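Local coordinates for basic helix-loop-helix, putative, expressed (PDB 5LW0), which binds ADP-ribose through its macrodomain, the part of the longer rice APL protein present here, and is probably linked to ADP-ribosylation in DNA interstrand crosslink repair, at residues A[158-163]-A[167-172]; A[150-155]-A[186-191]. All coordinates share one frame; numbering follows the deposited sequence.

Contact 1: residues A[158-163]-A[167-172]; sequences ECADTL and SSVAVP
L163, C159 and V169 carry this contact, in which the end of helix 150-159 and the chain leaving it run back over the edge strand 167-172, the two directions 155° apart. At one end L163 lays its CD2 branch against the start of the strand. That methyl lies 3.6 Å from OG of S167 and 3.9 Å from the backbone C of S168, and it reaches on to V169, whose CG1 is 4.1 Å from L163 CD2. The hydroxyl it leans on has its polar partner elsewhere, in the carbonyl of R164 in the short turn between the segments.

V169 spreads its two methyls between the two ends. With CG2 anti to its backbone N, that branch sits under the helix end, where C159 CB approaches CG2 of V169 to 3.9 Å and A160 CB lies 4.1 Å from the same V169 CG2.

C159 continues the line toward P172. Its SG lies beside the backbone N (chi1 -64°), which swings the sulfur along the strand: SG is 3.8 Å from the carbonyl O of A170, and both CG2 of V171 and CD of P172 lie 4.2 Å from that sulfur. The grip is van der Waals packing: methyls and a thiol against methyls, a serine hydroxyl and a backbone carbonyl.

Strand 167-172 is the outermost of the macrodomain sheet and pairs antiparallel with strand 187-192. Helix 208-230 packs against A170 from the other face, while L163 also touches L133 and L192.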
loop_
_atom_site.group_PDB
_atom_site.type_symbol
_atom_site.label_atom_id
_atom_site.label_comp_id
_atom_site.label_asym_id
_atom_site.label_seq_id
_atom_site.Cartn_x
_atom_site.Cartn_y
_atom_site.Cartn_z
ATOM N N GLU A 158 -13.790 -5.099 -13.273
ATOM C CA GLU A 158 -13.576 -4.402 -14.543
ATOM C C GLU A 158 -12.120 -4.149 -14.928
ATOM O O GLU A 158 -11.822 -3.950 -16.112
ATOM C CB GLU A 158 -14.373 -3.106 -14.547
ATOM C CG GLU A 158 -15.872 -3.363 -14.422
ATOM C CD GLU A 158 -16.684 -2.144 -13.996
ATOM O OE1 GLU A 158 -16.101 -1.076 -13.704
ATOM O OE2 GLU A 158 -17.932 -2.274 -13.931
ATOM N N CYS A 159 -11.199 -4.208 -13.963
ATOM C CA CYS A 159 -9.775 -3.919 -14.221
ATOM C C CYS A 159 -8.943 -5.181 -14.386
ATOM O O CYS A 159 -8.066 -5.228 -15.231
ATOM C CB CYS A 159 -9.216 -3.052 -13.097
ATOM S SG CYS A 159 -10.035 -1.437 -13.051
ATOM N N ALA A 160 -9.137 -6.168 -13.514
ATOM C CA ALA A 160 -8.303 -7.352 -13.543
ATOM C C ALA A 160 -9.014 -8.507 -12.844
ATOM O O ALA A 160 -9.860 -8.284 -11.960
ATOM C CB ALA A 160 -6.959 -7.081 -12.865
ATOM N N ASP A 161 -8.601 -9.719 -13.213
ATOM C CA ASP A 161 -9.157 -10.928 -12.599
ATOM C C ASP A 161 -8.204 -11.578 -11.623
ATOM O O ASP A 161 -8.615 -12.398 -10.819
ATOM C CB ASP A 161 -9.521 -11.965 -13.666
ATOM C CG ASP A 161 -8.316 -12.489 -14.405
ATOM O OD1 ASP A 161 -7.637 -11.674 -15.032
ATOM O OD2 ASP A 161 -8.061 -13.726 -14.402
ATOM N N THR A 162 -6.911 -11.279 -11.720
ATOM C CA THR A 162 -5.964 -11.859 -10.793
ATOM C C THR A 162 -4.781 -10.942 -10.692
ATOM O O THR A 162 -4.604 -10.049 -11.543
ATOM C CB THR A 162 -5.390 -13.243 -11.235
ATOM O OG1 THR A 162 -4.649 -13.082 -12.453
ATOM C CG2 THR A 162 -6.462 -14.268 -11.480
ATOM N N LEU A 163 -3.966 -11.167 -9.654
ATOM C CA LEU A 163 -2.585 -10.620 -9.575
ATOM C C LEU A 163 -1.606 -11.731 -9.401
ATOM O O LEU A 163 -1.912 -12.774 -8.727
ATOM C CB LEU A 163 -2.440 -9.679 -8.344
ATOM C CG LEU A 163 -3.086 -8.321 -8.491
ATOM C CD1 LEU A 163 -2.894 -7.482 -7.223
ATOM C CD2 LEU A 163 -2.553 -7.581 -9.719
ATOM N N SER A 167 3.134 -7.539 -8.343
ATOM C CA SER A 167 2.389 -6.683 -9.275
ATOM C C SER A 167 1.211 -6.018 -8.586
ATOM O O SER A 167 0.864 -6.317 -7.404
ATOM C CB SER A 167 1.931 -7.472 -10.483
ATOM O OG SER A 167 0.960 -8.411 -10.133
ATOM N N SER A 168 0.619 -5.058 -9.270
ATOM C CA SER A 168 -0.447 -4.282 -8.672
ATOM C C SER A 168 -1.404 -3.848 -9.769
ATOM O O SER A 168 -1.069 -3.946 -10.963
ATOM C CB SER A 168 0.095 -3.088 -7.917
ATOM O OG SER A 168 0.713 -2.193 -8.790
ATOM N N VAL A 169 -2.601 -3.412 -9.379
ATOM C CA VAL A 169 -3.590 -2.873 -10.317
ATOM C C VAL A 169 -4.369 -1.735 -9.671
ATOM O O VAL A 169 -4.774 -1.833 -8.551
ATOM C CB VAL A 169 -4.554 -3.976 -10.846
ATOM C CG1 VAL A 169 -5.320 -4.616 -9.758
ATOM C CG2 VAL A 169 -5.495 -3.405 -11.913
ATOM N N ALA A 170 -4.488 -0.626 -10.410
ATOM C CA ALA A 170 -5.167 0.557 -9.962
ATOM C C ALA A 170 -6.583 0.477 -10.325
ATOM O O ALA A 170 -6.932 0.184 -11.483
ATOM C CB ALA A 170 -4.555 1.803 -10.587
ATOM N N VAL A 171 -7.431 0.761 -9.347
ATOM C CA VAL A 171 -8.897 0.692 -9.568
ATOM C C VAL A 171 -9.504 2.006 -9.168
ATOM O O VAL A 171 -9.383 2.419 -8.008
ATOM C CB VAL A 171 -9.501 -0.436 -8.725
ATOM C CG1 VAL A 171 -11.028 -0.503 -8.919
ATOM C CG2 VAL A 171 -8.850 -1.787 -9.079
ATOM N N PRO A 172 -10.269 2.652 -10.077
ATOM C CA PRO A 172 -10.969 3.852 -9.632
ATOM C C PRO A 172 -12.149 3.506 -8.767
ATOM O O PRO A 172 -12.856 2.546 -9.052
ATOM C CB PRO A 172 -11.454 4.515 -10.934
ATOM C CG PRO A 172 -10.930 3.708 -12.026
ATOM C CD PRO A 172 -10.436 2.398 -11.500
#

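Contact 2: residues A[150-155]-A[186-191]; sequences EDLQRA and THIIHV
L152 of helix 150-159 packs on I188 and H190 of strand 187-192, a helix-on-sheet contact inside the macrodomain's alpha/beta/alpha sandwich. From CB, directed toward the strand, the leucine runs out with CG anti to the backbone N (chi1 177°), and the fork at CG carries both methyls into the contact. CD2 makes the closer approach, 3.6 Å to CD1 of I188. CD1 of L152 lies 3.8 Å from the same I188 CD1, so the isoleucine tip rests against both methyls at once.

The same branches reach the imidazole of H190, more loosely. CD1 of L152 lies 4.2 Å from NE2 of H190, approaching the ring obliquely, and CD2 is equally far from its CE1. Leucine and histidine point in opposing senses and overlap at their ends.

Both ring nitrogens of this buried histidine have hydrogen-bond partners, T156 in the next turn of the helix at NE2 and N127 of strand 124-128 at ND1, which fix the ring's rotation. I144 of helix 139-148 closes in on L152 and I188 alike, making this a three-element apolar cluster. Within the strand, I188 also supports the ring: its CG2 methyl sits 4.0 Å above one face of the H190 imidazole, offset toward the rim.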
loop_
_atom_site.group_PDB
_atom_site.type_symbol
_atom_site.label_atom_id
_atom_site.label_comp_id
_atom_site.label_asym_id
_atom_site.label_seq_id
_atom_site.Cartn_x
_atom_site.Cartn_y
_atom_site.Cartn_z
ATOM N N GLU A 150 -19.511 -2.935 -1.837
ATOM C CA GLU A 150 -19.547 -3.726 -3.047
ATOM C C GLU A 150 -19.073 -2.937 -4.297
ATOM O O GLU A 150 -18.666 -3.534 -5.245
ATOM C CB GLU A 150 -20.987 -4.317 -3.249
ATOM C CG GLU A 150 -21.275 -4.851 -4.656
ATOM C CD GLU A 150 -20.422 -6.081 -5.038
ATOM O OE1 GLU A 150 -19.943 -6.798 -4.125
ATOM O OE2 GLU A 150 -20.237 -6.321 -6.270
ATOM N N ASP A 151 -19.141 -1.602 -4.290
ATOM C CA ASP A 151 -18.611 -0.777 -5.406
ATOM C C ASP A 151 -17.167 -1.182 -5.764
ATOM O O ASP A 151 -16.783 -1.160 -6.917
ATOM C CB ASP A 151 -18.615 0.740 -5.085
ATOM C CG ASP A 151 -20.039 1.357 -5.090
ATOM O OD1 ASP A 151 -20.925 0.806 -5.775
ATOM O OD2 ASP A 151 -20.262 2.381 -4.398
ATOM N N LEU A 152 -16.359 -1.487 -4.753
ATOM C CA LEU A 152 -14.945 -1.813 -5.024
ATOM C C LEU A 152 -14.818 -3.153 -5.709
ATOM O O LEU A 152 -14.030 -3.305 -6.656
ATOM C CB LEU A 152 -14.129 -1.780 -3.742
ATOM C CG LEU A 152 -12.668 -2.183 -3.960
ATOM C CD1 LEU A 152 -12.032 -1.240 -4.949
ATOM C CD2 LEU A 152 -11.952 -2.179 -2.609
ATOM N N GLN A 153 -15.649 -4.126 -5.322
ATOM C CA GLN A 153 -15.605 -5.446 -6.001
ATOM C C GLN A 153 -16.072 -5.299 -7.493
ATOM O O GLN A 153 -15.422 -5.814 -8.405
ATOM C CB GLN A 153 -16.381 -6.517 -5.216
ATOM C CG GLN A 153 -16.201 -7.886 -5.823
ATOM C CD GLN A 153 -16.637 -9.028 -4.913
ATOM O OE1 GLN A 153 -17.527 -8.871 -4.072
ATOM N NE2 GLN A 153 -15.964 -10.159 -5.044
ATOM N N ARG A 154 -17.140 -4.520 -7.738
ATOM C CA ARG A 154 -17.572 -4.235 -9.113
ATOM C C ARG A 154 -16.484 -3.562 -9.952
ATOM O O ARG A 154 -16.184 -3.990 -11.059
ATOM C CB ARG A 154 -18.849 -3.382 -9.109
ATOM C CG ARG A 154 -19.484 -3.196 -10.466
ATOM C CD ARG A 154 -20.777 -2.374 -10.369
ATOM N NE ARG A 154 -20.525 -0.946 -10.138
ATOM C CZ ARG A 154 -20.710 -0.311 -8.971
ATOM N NH1 ARG A 154 -20.450 0.980 -8.889
ATOM N NH2 ARG A 154 -21.146 -0.961 -7.874
ATOM N N ALA A 155 -15.829 -2.560 -9.365
ATOM C CA ALA A 155 -14.838 -1.823 -10.087
ATOM C C ALA A 155 -13.592 -2.647 -10.326
ATOM O O ALA A 155 -12.975 -2.573 -11.423
ATOM C CB ALA A 155 -14.509 -0.556 -9.341
ATOM N N THR A 186 -10.267 8.240 -4.065
ATOM C CA THR A 186 -10.675 8.189 -5.471
ATOM C C THR A 186 -10.141 6.924 -6.204
ATOM O O THR A 186 -10.660 6.555 -7.250
ATOM C CB THR A 186 -10.181 9.420 -6.237
ATOM O OG1 THR A 186 -8.746 9.463 -6.213
ATOM C CG2 THR A 186 -10.760 10.700 -5.701
ATOM N N HIS A 187 -9.115 6.267 -5.630
ATOM C CA HIS A 187 -8.512 5.092 -6.242
ATOM C C HIS A 187 -7.949 4.203 -5.186
ATOM O O HIS A 187 -7.442 4.681 -4.171
ATOM C CB HIS A 187 -7.321 5.498 -7.178
ATOM C CG HIS A 187 -7.717 6.303 -8.368
ATOM N ND1 HIS A 187 -7.942 7.660 -8.307
ATOM C CD2 HIS A 187 -7.852 5.961 -9.665
ATOM C CE1 HIS A 187 -8.277 8.101 -9.493
ATOM N NE2 HIS A 187 -8.167 7.107 -10.348
ATOM N N ILE A 188 -8.049 2.912 -5.439
ATOM C CA ILE A 188 -7.400 1.906 -4.627
ATOM C C ILE A 188 -6.453 1.131 -5.524
ATOM O O ILE A 188 -6.829 0.737 -6.606
ATOM C CB ILE A 188 -8.460 0.963 -4.008
ATOM C CG1 ILE A 188 -9.286 1.796 -2.954
ATOM C CG2 ILE A 188 -7.806 -0.267 -3.414
ATOM C CD1 ILE A 188 -10.473 1.109 -2.463
ATOM N N ILE A 189 -5.245 0.924 -5.073
ATOM C CA ILE A 189 -4.311 0.119 -5.808
ATOM C C ILE A 189 -4.101 -1.171 -5.059
ATOM O O ILE A 189 -3.471 -1.172 -4.006
ATOM C CB ILE A 189 -2.938 0.867 -6.034
ATOM C CG1 ILE A 189 -3.165 2.228 -6.670
ATOM C CG2 ILE A 189 -2.031 -0.029 -6.846
ATOM C CD1 ILE A 189 -1.909 3.094 -6.777
ATOM N N HIS A 190 -4.597 -2.291 -5.628
ATOM C CA HIS A 190 -4.381 -3.593 -5.064
ATOM C C HIS A 190 -2.948 -4.020 -5.392
ATOM O O HIS A 190 -2.573 -4.020 -6.548
ATOM C CB HIS A 190 -5.317 -4.600 -5.681
ATOM C CG HIS A 190 -6.770 -4.298 -5.481
ATOM N ND1 HIS A 190 -7.370 -4.308 -4.242
ATOM C CD2 HIS A 190 -7.754 -4.082 -6.369
ATOM C CE1 HIS A 190 -8.674 -4.099 -4.382
ATOM N NE2 HIS A 190 -8.929 -3.929 -5.662
ATOM N N VAL A 191 -2.217 -4.515 -4.396
ATOM C CA VAL A 191 -0.829 -4.953 -4.546
ATOM C C VAL A 191 -0.705 -6.367 -3.998
ATOM O O VAL A 191 -1.260 -6.644 -2.904
ATOM C CB VAL A 191 0.097 -4.085 -3.698
ATOM C CG1 VAL A 191 1.510 -4.478 -4.003
ATOM C CG2 VAL A 191 -0.139 -2.620 -3.963
#

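Overall arrangement
Contact 2 uses the body of helix 150-159, contact 1 its last residue C159 and the loop that follows, against two neighbouring strands of one sheet; their centres are 8 Å apart. Contact 2 is small and fully buried, aliphatic packing next to a polar ring satisfied in the interior. Contact 1 buries more surface but is only partly enclosed, with thiol and methyls packed on an edge strand. The strands are tied directly: V171 N lies 2.8 Å from I188 O, and V169 N 2.9 Å from H190 O, both probable hydrogen bonds. Packing joins the contacts too: V171 CG1 of strand 167-172 lies 3.5 Å from A155 CB of the helix.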